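Local coordinates for RNA-directed RNA polymerase (Infectious pancreatic necrosis virus, PDB 3ZED), which probably catalyses template-directed synthesis of viral RNA from ribonucleoside triphosphates, and occurs both free and covalently attached to the genomic RNA, at residues N184-T189 and N409-H414; Y399-E404 and P497-K502; T485-E490 and E509-N514. All coordinates share one frame; numbering follows the deposited sequence.

Contact 1. Residues N184-T189 and N409-H414; sequences NKTPKT and NCTPQH. With K (potassium ion), chain K.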
loop_
_atom_site.group_PDB
_atom_site.type_symbol
_atom_site.label_atom_id
_atom_site.label_comp_id
_atom_site.label_asym_id
_atom_site.label_seq_id
_atom_site.Cartn_x
_atom_site.Cartn_y
_atom_site.Cartn_z
ATOM N N ASN B 184 -14.076 14.500 7.021
ATOM C CA ASN B 184 -14.122 13.738 5.777
ATOM C C ASN B 184 -15.384 14.004 5.011
ATOM O O ASN B 184 -16.430 14.267 5.605
ATOM C CB ASN B 184 -14.012 12.243 6.059
ATOM C CG ASN B 184 -12.671 11.811 6.560
ATOM O OD1 ASN B 184 -11.695 12.565 6.522
ATOM N ND2 ASN B 184 -12.607 10.600 7.075
ATOM N N LYS B 185 -15.287 13.941 3.683
ATOM C CA LYS B 185 -16.451 14.086 2.804
ATOM C C LYS B 185 -16.500 12.927 1.839
ATOM O O LYS B 185 -15.472 12.517 1.305
ATOM C CB LYS B 185 -16.420 15.410 2.034
ATOM C CG LYS B 185 -16.650 16.631 2.904
ATOM C CD LYS B 185 -16.502 17.897 2.125
ATOM C CE LYS B 185 -16.856 19.068 3.021
ATOM N NZ LYS B 185 -16.955 20.311 2.242
ATOM N N THR B 186 -17.681 12.403 1.598
ATOM C CA THR B 186 -17.846 11.342 0.609
ATOM C C THR B 186 -17.675 11.977 -0.784
ATOM O O THR B 186 -17.980 13.172 -0.927
ATOM C CB THR B 186 -19.244 10.687 0.741
ATOM O OG1 THR B 186 -20.255 11.671 0.460
ATOM C CG2 THR B 186 -19.470 10.050 2.106
ATOM N N PRO B 187 -17.299 11.213 -1.833
ATOM C CA PRO B 187 -17.274 11.799 -3.195
ATOM C C PRO B 187 -18.594 12.501 -3.589
ATOM O O PRO B 187 -18.549 13.546 -4.249
ATOM C CB PRO B 187 -17.031 10.582 -4.082
ATOM C CG PRO B 187 -16.255 9.636 -3.204
ATOM C CD PRO B 187 -16.882 9.791 -1.848
ATOM N N LYS B 188 -19.764 11.950 -3.152
ATOM C CA LYS B 188 -21.079 12.532 -3.433
ATOM C C LYS B 188 -21.179 13.961 -2.840
ATOM O O LYS B 188 -21.612 14.867 -3.550
ATOM C CB LYS B 188 -22.220 11.627 -2.919
ATOM C CG LYS B 188 -23.613 12.203 -3.154
ATOM C CD LYS B 188 -24.700 11.329 -2.552
ATOM C CE LYS B 188 -26.079 11.945 -2.656
ATOM N NZ LYS B 188 -27.074 11.252 -1.793
ATOM N N THR B 189 -20.747 14.157 -1.568
ATOM C CA THR B 189 -20.760 15.457 -0.869
ATOM C C THR B 189 -19.880 16.473 -1.631
ATOM O O THR B 189 -20.277 17.627 -1.753
ATOM C CB THR B 189 -20.319 15.276 0.609
ATOM O OG1 THR B 189 -21.285 14.464 1.271
ATOM C CG2 THR B 189 -20.180 16.594 1.384
ATOM N N ASN B 409 -8.504 10.020 5.938
ATOM C CA ASN B 409 -9.410 10.831 5.090
ATOM C C ASN B 409 -10.410 9.958 4.302
ATOM O O ASN B 409 -11.344 10.476 3.680
ATOM C CB ASN B 409 -8.602 11.665 4.097
ATOM C CG ASN B 409 -7.712 12.695 4.740
ATOM O OD1 ASN B 409 -8.137 13.788 5.113
ATOM N ND2 ASN B 409 -6.446 12.390 4.844
ATOM N N CYS B 410 -10.181 8.643 4.289
ATOM C CA CYS B 410 -11.003 7.712 3.526
ATOM C C CYS B 410 -12.359 7.441 4.169
ATOM O O CYS B 410 -12.450 7.167 5.364
ATOM C CB CYS B 410 -10.241 6.417 3.291
ATOM S SG CYS B 410 -10.927 5.384 1.978
ATOM N N THR B 411 -13.423 7.550 3.359
ATOM C CA THR B 411 -14.779 7.193 3.750
ATOM C C THR B 411 -15.085 5.824 3.119
ATOM O O THR B 411 -14.495 5.514 2.072
ATOM C CB THR B 411 -15.833 8.239 3.313
ATOM O OG1 THR B 411 -15.966 8.196 1.892
ATOM C CG2 THR B 411 -15.533 9.653 3.814
ATOM N N PRO B 412 -16.042 5.015 3.652
ATOM C CA PRO B 412 -16.386 3.754 2.968
ATOM C C PRO B 412 -16.798 4.010 1.507
ATOM O O PRO B 412 -16.511 3.184 0.641
ATOM C CB PRO B 412 -17.539 3.201 3.810
ATOM C CG PRO B 412 -17.312 3.803 5.187
ATOM C CD PRO B 412 -16.841 5.197 4.884
ATOM N N GLN B 413 -17.370 5.206 1.228
ATOM C CA GLN B 413 -17.826 5.650 -0.092
ATOM C C GLN B 413 -16.672 5.862 -1.073
ATOM O O GLN B 413 -16.872 5.658 -2.268
ATOM C CB GLN B 413 -18.693 6.917 0.012
ATOM C CG GLN B 413 -20.122 6.631 0.575
ATOM C CD GLN B 413 -20.144 6.374 2.081
ATOM O OE1 GLN B 413 -19.249 6.804 2.832
ATOM N NE2 GLN B 413 -21.132 5.632 2.555
ATOM N N HIS B 414 -15.474 6.236 -0.591
ATOM C CA HIS B 414 -14.286 6.339 -1.453
ATOM C C HIS B 414 -13.910 4.947 -1.966
ATOM O O HIS B 414 -13.667 4.777 -3.161
ATOM C CB HIS B 414 -13.097 6.950 -0.706
ATOM C CG HIS B 414 -13.176 8.428 -0.525
ATOM N ND1 HIS B 414 -13.508 8.979 0.700
ATOM C CD2 HIS B 414 -12.929 9.426 -1.409
ATOM C CE1 HIS B 414 -13.462 10.295 0.525
ATOM N NE2 HIS B 414 -13.115 10.612 -0.728
HETATM K K K K . -10.289 14.926 6.442
HETATM O O HOH W 1 -14.323 8.405 7.271
HETATM O O HOH W 2 -12.492 12.865 2.943
HETATM O O HOH W 3 -13.699 13.354 -0.931
#
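Asn409 meets Asn184 at a potassium ion, each giving its OD1: the ion sits 2.8 Å from OD1 of Asn184 and 2.8 Å from OD1 of Asn409. The Asn409 amide is held from its other end too, since its ND2 bonds to the carbonyl of Glu404. The Asn184 ND2 goes to Ala408 O, and a water links it to the carbonyl of Cys410. At Thr411 the branches divide the work. CG2 of Thr411 packs on CB of Asn184 at 3.7 Å, while its chi1 of 70° tucks OG1 between the backbone N and carbonyl carbon, where it accepts from the backbone N of His414 at 3.2 Å. In return Thr411 N donates to ND1 of His414, 3.0 Å away and fairly straight (161°). Gln413 curls back at chi2, laying OE1 of Gln413 against the methyl CG2 of Thr186 at 3.3 Å. Pro187 covers one face of the His414 ring, its CD 4.0 Å from the ring centroid and 9° off the normal, a CH-pi contact. At the ring edge, in plane, a water bridges NE2 to Lys185 O. The segment thus carries two features: the Thr411-His414 capping box that opens helix 412-426 and, at its Asn409 end, part of a six-ligand potassium site in the polymerase palm, to which Val177 and Asn182 add backbone oxygens.

Contact 2. Residues Y399-E404 and P497-K502; sequences YSIDLE and PNPMTK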
loop_
_atom_site.group_PDB
_atom_site.type_symbol
_atom_site.label_atom_id
_atom_site.label_comp_id
_atom_site.label_asym_id
_atom_site.label_seq_id
_atom_site.Cartn_x
_atom_site.Cartn_y
_atom_site.Cartn_z
ATOM N N TYR B 399 6.609 20.799 -6.654
ATOM C CA TYR B 399 5.920 20.654 -5.377
ATOM C C TYR B 399 5.621 19.205 -5.068
ATOM O O TYR B 399 5.096 18.482 -5.904
ATOM C CB TYR B 399 4.605 21.450 -5.336
ATOM C CG TYR B 399 4.772 22.928 -5.601
ATOM C CD1 TYR B 399 5.032 23.818 -4.562
ATOM C CD2 TYR B 399 4.640 23.442 -6.889
ATOM C CE1 TYR B 399 5.165 25.186 -4.800
ATOM C CE2 TYR B 399 4.768 24.806 -7.139
ATOM C CZ TYR B 399 5.029 25.677 -6.091
ATOM O OH TYR B 399 5.184 27.024 -6.341
ATOM N N SER B 400 5.946 18.804 -3.861
ATOM C CA SER B 400 5.610 17.498 -3.338
ATOM C C SER B 400 4.506 17.713 -2.322
ATOM O O SER B 400 4.714 18.434 -1.342
ATOM C CB SER B 400 6.831 16.831 -2.720
ATOM O OG SER B 400 6.485 15.559 -2.206
ATOM N N ILE B 401 3.306 17.190 -2.620
ATOM C CA ILE B 401 2.131 17.331 -1.767
ATOM C C ILE B 401 1.730 15.947 -1.277
ATOM O O ILE B 401 1.548 15.034 -2.085
ATOM C CB ILE B 401 0.953 18.069 -2.502
ATOM C CG1 ILE B 401 1.369 19.472 -2.976
ATOM C CG2 ILE B 401 -0.329 18.134 -1.646
ATOM C CD1 ILE B 401 1.316 19.623 -4.412
ATOM N N ASP B 402 1.600 15.790 0.044
ATOM C CA ASP B 402 1.169 14.520 0.615
ATOM C C ASP B 402 -0.120 14.695 1.330
ATOM O O ASP B 402 -0.282 15.685 2.053
ATOM C CB ASP B 402 2.200 13.958 1.604
ATOM C CG ASP B 402 3.478 13.427 0.983
ATOM O OD1 ASP B 402 3.527 13.288 -0.259
ATOM O OD2 ASP B 402 4.424 13.146 1.739
ATOM N N LEU B 403 -1.003 13.707 1.222
ATOM C CA LEU B 403 -2.225 13.722 2.013
ATOM C C LEU B 403 -1.811 13.636 3.462
ATOM O O LEU B 403 -0.801 12.992 3.775
ATOM C CB LEU B 403 -3.178 12.570 1.639
ATOM C CG LEU B 403 -3.595 12.440 0.162
ATOM C CD1 LEU B 403 -4.616 11.334 -0.002
ATOM C CD2 LEU B 403 -4.081 13.777 -0.426
ATOM N N GLU B 404 -2.505 14.363 4.333
ATOM C CA GLU B 404 -2.131 14.346 5.730
ATOM C C GLU B 404 -2.714 13.090 6.343
ATOM O O GLU B 404 -3.930 12.960 6.394
ATOM C CB GLU B 404 -2.599 15.625 6.446
ATOM C CG GLU B 404 -2.353 15.590 7.945
ATOM C CD GLU B 404 -2.853 16.770 8.757
ATOM O OE1 GLU B 404 -3.843 17.417 8.346
ATOM O OE2 GLU B 404 -2.269 17.020 9.835
ATOM N N PRO B 497 -4.531 26.596 -9.207
ATOM C CA PRO B 497 -3.885 27.579 -8.310
ATOM C C PRO B 497 -2.564 27.032 -7.768
ATOM O O PRO B 497 -2.447 25.827 -7.514
ATOM C CB PRO B 497 -4.908 27.767 -7.181
ATOM C CG PRO B 497 -5.708 26.494 -7.181
ATOM C CD PRO B 497 -5.795 26.098 -8.623
ATOM N N ASN B 498 -1.569 27.915 -7.613
ATOM C CA ASN B 498 -0.259 27.543 -7.116
ATOM C C ASN B 498 -0.388 26.861 -5.740
ATOM O O ASN B 498 -1.093 27.372 -4.880
ATOM C CB ASN B 498 0.665 28.761 -7.051
ATOM C CG ASN B 498 2.060 28.417 -6.626
ATOM O OD1 ASN B 498 2.329 28.187 -5.441
ATOM N ND2 ASN B 498 2.959 28.295 -7.595
ATOM N N PRO B 499 0.289 25.712 -5.514
ATOM C CA PRO B 499 0.169 25.016 -4.222
ATOM C C PRO B 499 0.471 25.856 -2.964
ATOM O O PRO B 499 -0.002 25.473 -1.891
ATOM C CB PRO B 499 1.160 23.854 -4.367
ATOM C CG PRO B 499 1.117 23.540 -5.815
ATOM C CD PRO B 499 1.111 24.915 -6.451
ATOM N N MET B 500 1.189 26.998 -3.081
ATOM C CA MET B 500 1.536 27.835 -1.915
ATOM C C MET B 500 0.478 28.899 -1.579
ATOM O O MET B 500 0.653 29.649 -0.613
ATOM C CB MET B 500 2.886 28.549 -2.107
ATOM C CG MET B 500 4.100 27.631 -2.235
ATOM S SD MET B 500 4.208 26.195 -1.122
ATOM C CE MET B 500 4.274 26.965 0.474
ATOM N N THR B 501 -0.585 28.993 -2.384
ATOM C CA THR B 501 -1.635 29.995 -2.223
ATOM C C THR B 501 -2.796 29.462 -1.368
ATOM O O THR B 501 -2.972 28.250 -1.245
ATOM C CB THR B 501 -2.138 30.450 -3.610
ATOM O OG1 THR B 501 -2.801 29.360 -4.261
ATOM C CG2 THR B 501 -1.023 30.990 -4.496
ATOM N N LYS B 502 -3.608 30.382 -0.809
ATOM C CA LYS B 502 -4.803 30.088 -0.017
ATOM C C LYS B 502 -5.800 29.302 -0.864
ATOM O O LYS B 502 -6.410 28.367 -0.355
ATOM C CB LYS B 502 -5.442 31.388 0.497
ATOM C CG LYS B 502 -6.551 31.166 1.519
ATOM C CD LYS B 502 -7.623 32.250 1.433
ATOM C CE LYS B 502 -8.947 31.821 2.019
ATOM N NZ LYS B 502 -8.866 31.561 3.483
#
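ND2 of Asn498 donates to OH of Tyr399 at 2.9 Å and also bonds to Asp395 OD2. The Asn498 side chain swings its CG opposite the backbone N (chi1 -176°), which carries the amide up to the end of the Tyr399 ring, with ring and amide planes nearly perpendicular (85°). The rotation of the amide is fixed from its other end, because OD1 of Asn498 accepts from Met500 N at 2.9 Å, an Asx turn within the type I beta turn from Asn498 to Thr501. The carbonyl O of Asn498 is gripped twice by Thr501: by OG1 of Thr501 at 2.7 Å, lying in the carbonyl plane, and by the backbone N of Thr501 at 3.0 Å, the bond that closes the turn. Tyr399 belongs to strand 397-403 of the four-stranded antiparallel sheet of the palm, paired with 389-394 and 515-521, and the loop after helix 476-493 packs against it here. Pro499 lies over one ring face, its CG 3.9 Å from the centroid of Tyr399 in a CH-pi contact offset toward the rim. Met500, bent at chi2 and chi3, brings CG within 3.7 Å of CE1 of Tyr399, and its SD makes an oblique Met-aromatic contact with the ring. Two residues further along the strand, CD1 of Ile401 touches the same CG of Pro499 at 4.2 Å.

Contact 3. Residues T485-E490 and E509-N514; sequences TIVVAE and EKTGIN. With K (potassium ion), chain K.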
loop_
_atom_site.group_PDB
_atom_site.type_symbol
_atom_site.label_atom_id
_atom_site.label_comp_id
_atom_site.label_asym_id
_atom_site.label_seq_id
_atom_site.Cartn_x
_atom_site.Cartn_y
_atom_site.Cartn_z
ATOM N N THR B 485 -6.578 11.761 -6.570
ATOM C CA THR B 485 -7.245 12.034 -7.859
ATOM C C THR B 485 -8.298 13.155 -7.688
ATOM O O THR B 485 -8.392 14.047 -8.536
ATOM C CB THR B 485 -7.850 10.728 -8.416
ATOM O OG1 THR B 485 -6.767 9.891 -8.818
ATOM C CG2 THR B 485 -8.804 10.956 -9.590
ATOM N N ILE B 486 -9.068 13.099 -6.578
ATOM C CA ILE B 486 -10.097 14.079 -6.238
ATOM C C ILE B 486 -9.437 15.450 -5.987
ATOM O O ILE B 486 -9.906 16.459 -6.527
ATOM C CB ILE B 486 -10.957 13.599 -5.027
ATOM C CG1 ILE B 486 -11.813 12.374 -5.421
ATOM C CG2 ILE B 486 -11.811 14.766 -4.445
ATOM C CD1 ILE B 486 -12.561 11.645 -4.268
ATOM N N VAL B 487 -8.341 15.475 -5.194
ATOM C CA VAL B 487 -7.606 16.701 -4.886
ATOM C C VAL B 487 -7.059 17.317 -6.210
ATOM O O VAL B 487 -7.240 18.513 -6.443
ATOM C CB VAL B 487 -6.489 16.460 -3.815
ATOM C CG1 VAL B 487 -5.582 17.683 -3.652
ATOM C CG2 VAL B 487 -7.087 16.059 -2.467
ATOM N N VAL B 488 -6.471 16.482 -7.088
ATOM C CA VAL B 488 -5.895 16.916 -8.378
ATOM C C VAL B 488 -7.011 17.416 -9.316
ATOM O O VAL B 488 -6.851 18.490 -9.890
ATOM C CB VAL B 488 -5.007 15.819 -9.036
ATOM C CG1 VAL B 488 -4.624 16.180 -10.471
ATOM C CG2 VAL B 488 -3.758 15.573 -8.200
ATOM N N ALA B 489 -8.143 16.684 -9.427
ATOM C CA ALA B 489 -9.287 17.106 -10.250
ATOM C C ALA B 489 -9.811 18.491 -9.813
ATOM O O ALA B 489 -10.157 19.313 -10.661
ATOM C CB ALA B 489 -10.401 16.079 -10.165
ATOM N N GLU B 490 -9.842 18.747 -8.489
ATOM C CA GLU B 490 -10.299 20.018 -7.925
ATOM C C GLU B 490 -9.268 21.125 -8.177
ATOM O O GLU B 490 -9.663 22.257 -8.398
ATOM C CB GLU B 490 -10.631 19.885 -6.427
ATOM C CG GLU B 490 -11.948 19.166 -6.171
ATOM C CD GLU B 490 -13.185 19.851 -6.716
ATOM O OE1 GLU B 490 -13.278 21.100 -6.641
ATOM O OE2 GLU B 490 -14.066 19.128 -7.228
ATOM N N GLU B 509 -10.974 21.929 2.458
ATOM C CA GLU B 509 -12.376 22.030 2.825
ATOM C C GLU B 509 -13.281 21.589 1.681
ATOM O O GLU B 509 -14.288 20.932 1.935
ATOM C CB GLU B 509 -12.715 23.464 3.268
ATOM C CG GLU B 509 -14.173 23.671 3.650
ATOM C CD GLU B 509 -14.538 25.043 4.192
ATOM O OE1 GLU B 509 -13.721 25.989 4.089
ATOM O OE2 GLU B 509 -15.662 25.164 4.725
ATOM N N LYS B 510 -12.943 21.951 0.436
ATOM C CA LYS B 510 -13.762 21.578 -0.720
ATOM C C LYS B 510 -13.833 20.025 -0.874
ATOM O O LYS B 510 -14.897 19.511 -1.189
ATOM C CB LYS B 510 -13.215 22.256 -2.008
ATOM C CG LYS B 510 -13.917 21.907 -3.337
ATOM C CD LYS B 510 -15.272 22.557 -3.505
ATOM C CE LYS B 510 -16.031 22.040 -4.715
ATOM N NZ LYS B 510 -15.673 22.806 -5.935
ATOM N N THR B 511 -12.729 19.296 -0.600
ATOM C CA THR B 511 -12.655 17.841 -0.796
ATOM C C THR B 511 -12.855 16.991 0.489
ATOM O O THR B 511 -13.071 15.782 0.386
ATOM C CB THR B 511 -11.286 17.466 -1.421
ATOM O OG1 THR B 511 -10.237 17.822 -0.515
ATOM C CG2 THR B 511 -11.049 18.110 -2.784
ATOM N N GLY B 512 -12.699 17.600 1.666
ATOM C CA GLY B 512 -12.762 16.893 2.949
ATOM C C GLY B 512 -11.487 16.090 3.181
ATOM O O GLY B 512 -11.428 15.253 4.091
ATOM N N ILE B 513 -10.446 16.342 2.335
ATOM C CA ILE B 513 -9.171 15.630 2.350
ATOM C C ILE B 513 -8.072 16.596 2.799
ATOM O O ILE B 513 -7.836 17.617 2.151
ATOM C CB ILE B 513 -8.870 14.971 0.962
ATOM C CG1 ILE B 513 -9.978 13.968 0.577
ATOM C CG2 ILE B 513 -7.498 14.255 0.971
ATOM C CD1 ILE B 513 -10.110 13.658 -0.945
ATOM N N ASN B 514 -7.416 16.272 3.922
ATOM C CA ASN B 514 -6.299 17.042 4.471
ATOM C C ASN B 514 -5.042 16.738 3.693
ATOM O O ASN B 514 -4.790 15.582 3.354
ATOM C CB ASN B 514 -6.073 16.697 5.953
ATOM C CG ASN B 514 -7.210 16.997 6.887
ATOM O OD1 ASN B 514 -8.375 16.949 6.519
ATOM N ND2 ASN B 514 -6.900 17.254 8.134
HETATM K K K K . -10.289 14.926 6.442
#
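Both side chains bend at chi2 (-63° in Glu490, 74° in Lys510), and Lys510 again at its end; they cross at about a right angle, with NZ of Lys510 3.0 Å from OE1 of Glu490. This salt bridge uses the syn side of the carboxylate, the amine standing 31° out of its plane; the other oxygen, OE2, is taken by the hydroxyl of Tyr192. Next to the charged pair, the methyl CG2 of Thr511 slips alongside helix 476-493, 3.7 Å from CG of Glu490 and 3.8 Å from CG2 of Ile486. OG1 of Thr511 accepts from Ile513 N at 3.2 Å, while also bonding to Leu507 O. Two residues on, Ile513 packs on the same helix: its CG2 meets CG2 of Val487 at 3.9 Å, and its CD1 abuts CG2 of Ile486. Between Thr511 and Ile513, Gly512 takes up positive phi as helix 507-511 ends, and its carbonyl O binds potassium at 2.6 Å. OD1 of Asn514 lies 2.8 Å from the same potassium ion. The result is an ST turn at the end of helix 507-511, packed on helix 476-493 through the Thr511 methyl and Ile513; the turn gives Gly512 O to the potassium site, and Asn514, just beyond it, gives OD1.

Overall arrangement
From the N terminus, 184-189 comes first and waits some 220 residues for 409-414, so contact 1 closes the longest loop. Within that span 399-404 opens contact 2, which closes at 497-502 and therefore crosses contact 1. Segment 485-490 opens contact 3 before contact 2 has closed, so these two cross as well; contact 3 closes at 509-514, in series with contact 1. Probable hydrogen bonds join them: Lys185 NZ to Glu509 O, Asn409 OD1 to Asn514 N, Glu404 N to Asn514 O. Contacts 1 and 3 share the potassium ion. Contact 1 ties 184-189 to the start of helix 412-426, contact 2 strand 397-403 to the loop after helix 476-493, and contact 3 that helix to the end of helix 507-511.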